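Local coordinates for protein putative isochorismatase (Bordetella bronchiseptica, PDB 3UAO) that hydrolyses the amide of maleamate, probably to maleate and ammonia, in the bacterial breakdown of nicotinate (vitamin B3), at residues A43-G55 with L78-R92. Numbering follows the deposited sequence.
Sequences APYGLLIVDFVNG and LAAARERGWAVAHSR
L47 and I49 each lend both their N-H and their C=O to the neighbouring strand, a worked example of how a central parallel strand spends its polar atoms. L47 N donates to A87 O, and its carbonyl accepts from A89 N at 3.0 Å, nearly head-on; I49 N reaches A89 O (3.0 Å, N-H...O 167°), and I49 O accepts from S91 N. G46 and L48, alternating with them, bond instead to strand 161-167. D51 N makes a long bond to S91 O (3.3 Å), approaching from above the carbonyl plane, while a water donates to I49 O and accepts from F52 N, bridging the turn. S91 OG donates to D51 OD1, short as modelled at 2.5 Å, from 57° out of the carboxylate plane; the other oxygen, OD2, is salt-bridged to K139, so both carboxylate oxygens of this buried aspartate have partners. On the face that carries L47 and I49, L47 CG stands anti to its own backbone N (chi1 169°) and CD2 lodges against A81 CB (3.7 Å) and L78; I49 CD1 lies beside the imidazole of H90, whose NE2 bonds to E134. At the opposite end Y45 CB sits over one indole face of W86. Strand, helix and adjacent parallel strand form the beta-alpha-beta crossover of the Rossmann-like isochorismatase fold, with D51, close to a bound acetate, just past the C-terminal end of strand 45-50.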
loop_
_atom_site.group_PDB
_atom_site.type_symbol
_atom_site.label_atom_id
_atom_site.label_comp_id
_atom_site.label_asym_id
_atom_site.label_seq_id
_atom_site.Cartn_x
_atom_site.Cartn_y
_atom_site.Cartn_z
ATOM N N ALA A 43 -2.750 -21.905 -12.004
ATOM C CA ALA A 43 -1.484 -22.134 -11.328
ATOM C C ALA A 43 -0.532 -21.026 -11.715
ATOM O O ALA A 43 -0.772 -20.365 -12.712
ATOM C CB ALA A 43 -0.907 -23.490 -11.752
ATOM N N PRO A 44 0.545 -20.809 -10.930
ATOM C CA PRO A 44 0.854 -21.523 -9.676
ATOM C C PRO A 44 -0.156 -21.218 -8.586
ATOM O O PRO A 44 -0.686 -20.112 -8.540
ATOM C CB PRO A 44 2.262 -20.994 -9.284
ATOM C CG PRO A 44 2.819 -20.418 -10.511
ATOM C CD PRO A 44 1.665 -19.941 -11.349
ATOM N N TYR A 45 -0.417 -22.199 -7.729
ATOM C CA TYR A 45 -1.300 -22.001 -6.576
ATOM C C TYR A 45 -0.554 -21.690 -5.294
ATOM O O TYR A 45 0.617 -22.001 -5.145
ATOM C CB TYR A 45 -2.153 -23.225 -6.314
ATOM C CG TYR A 45 -2.988 -23.583 -7.481
ATOM C CD1 TYR A 45 -4.107 -22.864 -7.767
ATOM C CD2 TYR A 45 -2.636 -24.657 -8.327
ATOM C CE1 TYR A 45 -4.874 -23.177 -8.859
ATOM C CE2 TYR A 45 -3.381 -24.968 -9.419
ATOM C CZ TYR A 45 -4.510 -24.225 -9.678
ATOM O OH TYR A 45 -5.292 -24.484 -10.767
ATOM N N GLY A 46 -1.281 -21.089 -4.366
ATOM C CA GLY A 46 -0.812 -20.791 -3.034
ATOM C C GLY A 46 -1.962 -20.927 -2.063
ATOM O O GLY A 46 -3.140 -21.095 -2.458
ATOM N N LEU A 47 -1.626 -20.871 -0.786
ATOM C CA LEU A 47 -2.582 -21.098 0.283
ATOM C C LEU A 47 -2.330 -20.066 1.361
ATOM O O LEU A 47 -1.218 -19.907 1.842
ATOM C CB LEU A 47 -2.448 -22.528 0.870
ATOM C CG LEU A 47 -3.195 -22.888 2.171
ATOM C CD1 LEU A 47 -4.679 -22.903 1.973
ATOM C CD2 LEU A 47 -2.736 -24.215 2.697
ATOM N N LEU A 48 -3.393 -19.377 1.732
ATOM C CA LEU A 48 -3.403 -18.482 2.856
ATOM C C LEU A 48 -4.330 -19.026 3.910
ATOM O O LEU A 48 -5.506 -19.248 3.607
ATOM C CB LEU A 48 -4.002 -17.157 2.393
ATOM C CG LEU A 48 -4.008 -16.111 3.481
ATOM C CD1 LEU A 48 -2.597 -15.926 3.975
ATOM C CD2 LEU A 48 -4.591 -14.868 2.901
ATOM N N ILE A 49 -3.833 -19.218 5.123
ATOM C CA ILE A 49 -4.665 -19.580 6.246
ATOM C C ILE A 49 -4.744 -18.369 7.171
ATOM O O ILE A 49 -3.755 -17.998 7.813
ATOM C CB ILE A 49 -4.084 -20.774 7.008
ATOM C CG1 ILE A 49 -3.804 -21.955 6.065
ATOM C CG2 ILE A 49 -5.021 -21.223 8.102
ATOM C CD1 ILE A 49 -3.114 -23.111 6.748
ATOM N N VAL A 50 -5.901 -17.732 7.267
ATOM C CA VAL A 50 -5.944 -16.479 8.031
ATOM C C VAL A 50 -6.432 -16.635 9.473
ATOM O O VAL A 50 -7.529 -17.072 9.713
ATOM C CB VAL A 50 -6.593 -15.250 7.225
ATOM C CG1 VAL A 50 -6.887 -15.609 5.792
ATOM C CG2 VAL A 50 -7.747 -14.660 7.902
ATOM N N ASP A 51 -5.548 -16.332 10.412
ATOM C CA ASP A 51 -5.870 -16.213 11.833
ATOM C C ASP A 51 -6.470 -17.424 12.524
ATOM O O ASP A 51 -7.220 -17.287 13.491
ATOM C CB ASP A 51 -6.791 -15.006 12.067
ATOM C CG ASP A 51 -6.159 -13.724 11.679
ATOM O OD1 ASP A 51 -4.927 -13.699 11.481
ATOM O OD2 ASP A 51 -6.910 -12.742 11.546
ATOM N N PHE A 52 -6.133 -18.614 12.080
ATOM C CA PHE A 52 -6.532 -19.798 12.831
ATOM C C PHE A 52 -5.647 -19.942 14.066
ATOM O O PHE A 52 -4.776 -20.810 14.111
ATOM C CB PHE A 52 -6.488 -21.052 11.957
ATOM C CG PHE A 52 -7.763 -21.318 11.224
ATOM C CD1 PHE A 52 -8.956 -20.762 11.654
ATOM C CD2 PHE A 52 -7.777 -22.176 10.126
ATOM C CE1 PHE A 52 -10.123 -21.061 10.998
ATOM C CE2 PHE A 52 -8.934 -22.478 9.486
ATOM C CZ PHE A 52 -10.106 -21.935 9.910
ATOM N N VAL A 53 -5.904 -19.079 15.059
ATOM C CA VAL A 53 -5.064 -18.956 16.250
ATOM C C VAL A 53 -5.882 -19.368 17.465
ATOM O O VAL A 53 -7.107 -19.314 17.421
ATOM C CB VAL A 53 -4.473 -17.521 16.400
ATOM C CG1 VAL A 53 -3.654 -17.163 15.172
ATOM C CG2 VAL A 53 -5.547 -16.488 16.627
ATOM N N ASN A 54 -5.218 -19.810 18.534
ATOM C CA ASN A 54 -5.911 -20.421 19.697
ATOM C C ASN A 54 -7.127 -19.591 20.200
ATOM O O ASN A 54 -8.133 -20.147 20.632
ATOM C CB ASN A 54 -4.931 -20.659 20.872
ATOM C CG ASN A 54 -3.847 -21.704 20.569
ATOM O OD1 ASN A 54 -2.645 -21.476 20.794
ATOM N ND2 ASN A 54 -4.264 -22.844 20.064
ATOM N N GLY A 55 -7.025 -18.270 20.155
ATOM C CA GLY A 55 -8.077 -17.411 20.650
ATOM C C GLY A 55 -9.327 -17.403 19.786
ATOM O O GLY A 55 -10.423 -17.152 20.281
ATOM N N LEU A 78 -3.693 -27.914 3.870
ATOM C CA LEU A 78 -2.320 -27.621 4.221
ATOM C C LEU A 78 -1.382 -28.799 3.842
ATOM O O LEU A 78 -0.354 -28.603 3.175
ATOM C CB LEU A 78 -2.240 -27.301 5.727
ATOM C CG LEU A 78 -0.869 -26.946 6.279
ATOM C CD1 LEU A 78 -0.350 -25.774 5.471
ATOM C CD2 LEU A 78 -0.872 -26.637 7.774
ATOM N N ALA A 79 -1.745 -30.013 4.239
ATOM C CA ALA A 79 -0.978 -31.194 3.841
ATOM C C ALA A 79 -0.929 -31.287 2.310
ATOM O O ALA A 79 0.156 -31.449 1.726
ATOM C CB ALA A 79 -1.551 -32.489 4.474
ATOM N N ALA A 80 -2.066 -31.131 1.648
ATOM C CA ALA A 80 -2.075 -31.215 0.187
ATOM C C ALA A 80 -1.226 -30.090 -0.439
ATOM O O ALA A 80 -0.512 -30.314 -1.421
ATOM C CB ALA A 80 -3.504 -31.204 -0.348
ATOM N N ALA A 81 -1.295 -28.892 0.144
ATOM C CA ALA A 81 -0.423 -27.770 -0.253
ATOM C C ALA A 81 1.048 -28.172 -0.140
ATOM O O ALA A 81 1.831 -27.927 -1.045
ATOM C CB ALA A 81 -0.695 -26.543 0.598
ATOM N N ARG A 82 1.397 -28.806 0.976
ATOM C CA ARG A 82 2.761 -29.284 1.206
ATOM C C ARG A 82 3.179 -30.412 0.251
ATOM O O ARG A 82 4.279 -30.403 -0.229
ATOM C CB ARG A 82 2.930 -29.721 2.664
ATOM C CG ARG A 82 2.883 -28.560 3.621
ATOM C CD ARG A 82 2.603 -28.989 5.008
ATOM N NE ARG A 82 2.692 -27.852 5.906
ATOM C CZ ARG A 82 2.383 -27.852 7.201
ATOM N NH1 ARG A 82 1.906 -28.939 7.824
ATOM N NH2 ARG A 82 2.551 -26.721 7.878
ATOM N N GLU A 83 2.291 -31.361 -0.042
ATOM C CA GLU A 83 2.597 -32.354 -1.076
ATOM C C GLU A 83 2.818 -31.708 -2.461
ATOM O O GLU A 83 3.674 -32.138 -3.234
ATOM C CB GLU A 83 1.517 -33.450 -1.170
ATOM C CG GLU A 83 1.867 -34.617 -2.176
ATOM C CD GLU A 83 0.773 -35.690 -2.269
ATOM O OE1 GLU A 83 0.772 -36.611 -1.427
ATOM O OE2 GLU A 83 -0.074 -35.628 -3.192
ATOM N N ARG A 84 2.065 -30.668 -2.773
ATOM C CA ARG A 84 2.159 -30.085 -4.094
ATOM C C ARG A 84 3.241 -29.011 -4.232
ATOM O O ARG A 84 3.519 -28.564 -5.324
ATOM C CB ARG A 84 0.790 -29.581 -4.511
ATOM C CG ARG A 84 -0.181 -30.728 -4.729
ATOM C CD ARG A 84 -1.605 -30.268 -4.724
ATOM N NE ARG A 84 -2.548 -31.381 -4.776
ATOM C CZ ARG A 84 -3.817 -31.298 -5.176
ATOM N NH1 ARG A 84 -4.341 -30.138 -5.566
ATOM N NH2 ARG A 84 -4.576 -32.390 -5.176
ATOM N N GLY A 85 3.895 -28.640 -3.141
ATOM C CA GLY A 85 4.933 -27.607 -3.191
ATOM C C GLY A 85 4.360 -26.207 -3.405
ATOM O O GLY A 85 4.933 -25.402 -4.121
ATOM N N TRP A 86 3.217 -25.930 -2.778
ATOM C CA TRP A 86 2.511 -24.680 -2.977
ATOM C C TRP A 86 3.060 -23.689 -1.996
ATOM O O TRP A 86 3.282 -24.033 -0.859
ATOM C CB TRP A 86 1.010 -24.836 -2.695
ATOM C CG TRP A 86 0.223 -25.488 -3.751
ATOM C CD1 TRP A 86 0.644 -25.846 -4.979
ATOM C CD2 TRP A 86 -1.162 -25.805 -3.689
ATOM N NE1 TRP A 86 -0.388 -26.401 -5.696
ATOM C CE2 TRP A 86 -1.511 -26.387 -4.922
ATOM C CE3 TRP A 86 -2.145 -25.680 -2.695
ATOM C CZ2 TRP A 86 -2.801 -26.839 -5.197
ATOM C CZ3 TRP A 86 -3.430 -26.123 -2.970
ATOM C CH2 TRP A 86 -3.747 -26.691 -4.207
ATOM N N ALA A 87 3.274 -22.455 -2.419
ATOM C CA ALA A 87 3.606 -21.410 -1.473
ATOM C C ALA A 87 2.554 -21.459 -0.339
ATOM O O ALA A 87 1.361 -21.642 -0.600
ATOM C CB ALA A 87 3.609 -20.037 -2.175
ATOM N N VAL A 88 2.983 -21.317 0.909
ATOM C CA VAL A 88 2.032 -21.324 2.029
ATOM C C VAL A 88 2.321 -20.188 3.026
ATOM O O VAL A 88 3.472 -19.986 3.413
ATOM C CB VAL A 88 1.999 -22.679 2.753
ATOM C CG1 VAL A 88 0.941 -22.672 3.894
ATOM C CG2 VAL A 88 1.684 -23.768 1.773
ATOM N N ALA A 89 1.256 -19.449 3.389
ATOM C CA ALA A 89 1.341 -18.275 4.257
ATOM C C ALA A 89 0.289 -18.372 5.343
ATOM O O ALA A 89 -0.830 -18.761 5.092
ATOM C CB ALA A 89 1.151 -16.996 3.461
ATOM N N HIS A 90 0.685 -18.054 6.559
ATOM C CA HIS A 90 -0.198 -18.044 7.704
ATOM C C HIS A 90 -0.226 -16.614 8.252
ATOM O O HIS A 90 0.773 -15.907 8.212
ATOM C CB HIS A 90 0.348 -18.983 8.791
ATOM C CG HIS A 90 0.713 -20.350 8.297
ATOM N ND1 HIS A 90 -0.052 -21.464 8.565
ATOM C CD2 HIS A 90 1.756 -20.781 7.547
ATOM C CE1 HIS A 90 0.515 -22.527 8.010
ATOM N NE2 HIS A 90 1.614 -22.138 7.388
ATOM N N SER A 91 -1.371 -16.196 8.761
ATOM C CA SER A 91 -1.518 -14.876 9.309
ATOM C C SER A 91 -1.833 -15.028 10.799
ATOM O O SER A 91 -2.399 -16.025 11.254
ATOM C CB SER A 91 -2.638 -14.109 8.560
ATOM O OG SER A 91 -3.874 -14.156 9.247
ATOM N N ARG A 92 -1.456 -14.013 11.552
ATOM C CA ARG A 92 -1.723 -13.946 12.991
ATOM C C ARG A 92 -1.966 -12.489 13.283
ATOM O O ARG A 92 -1.285 -11.659 12.691
ATOM C CB ARG A 92 -0.488 -14.368 13.806
ATOM C CG ARG A 92 -0.045 -15.812 13.644
ATOM C CD ARG A 92 1.259 -16.068 14.358
ATOM N NE ARG A 92 1.140 -15.659 15.758
ATOM C CZ ARG A 92 2.134 -15.247 16.543
ATOM N NH1 ARG A 92 3.383 -15.186 16.113
ATOM N NH2 ARG A 92 1.853 -14.879 17.768
HETATM O O HOH W 1 -3.621 -19.042 10.413
#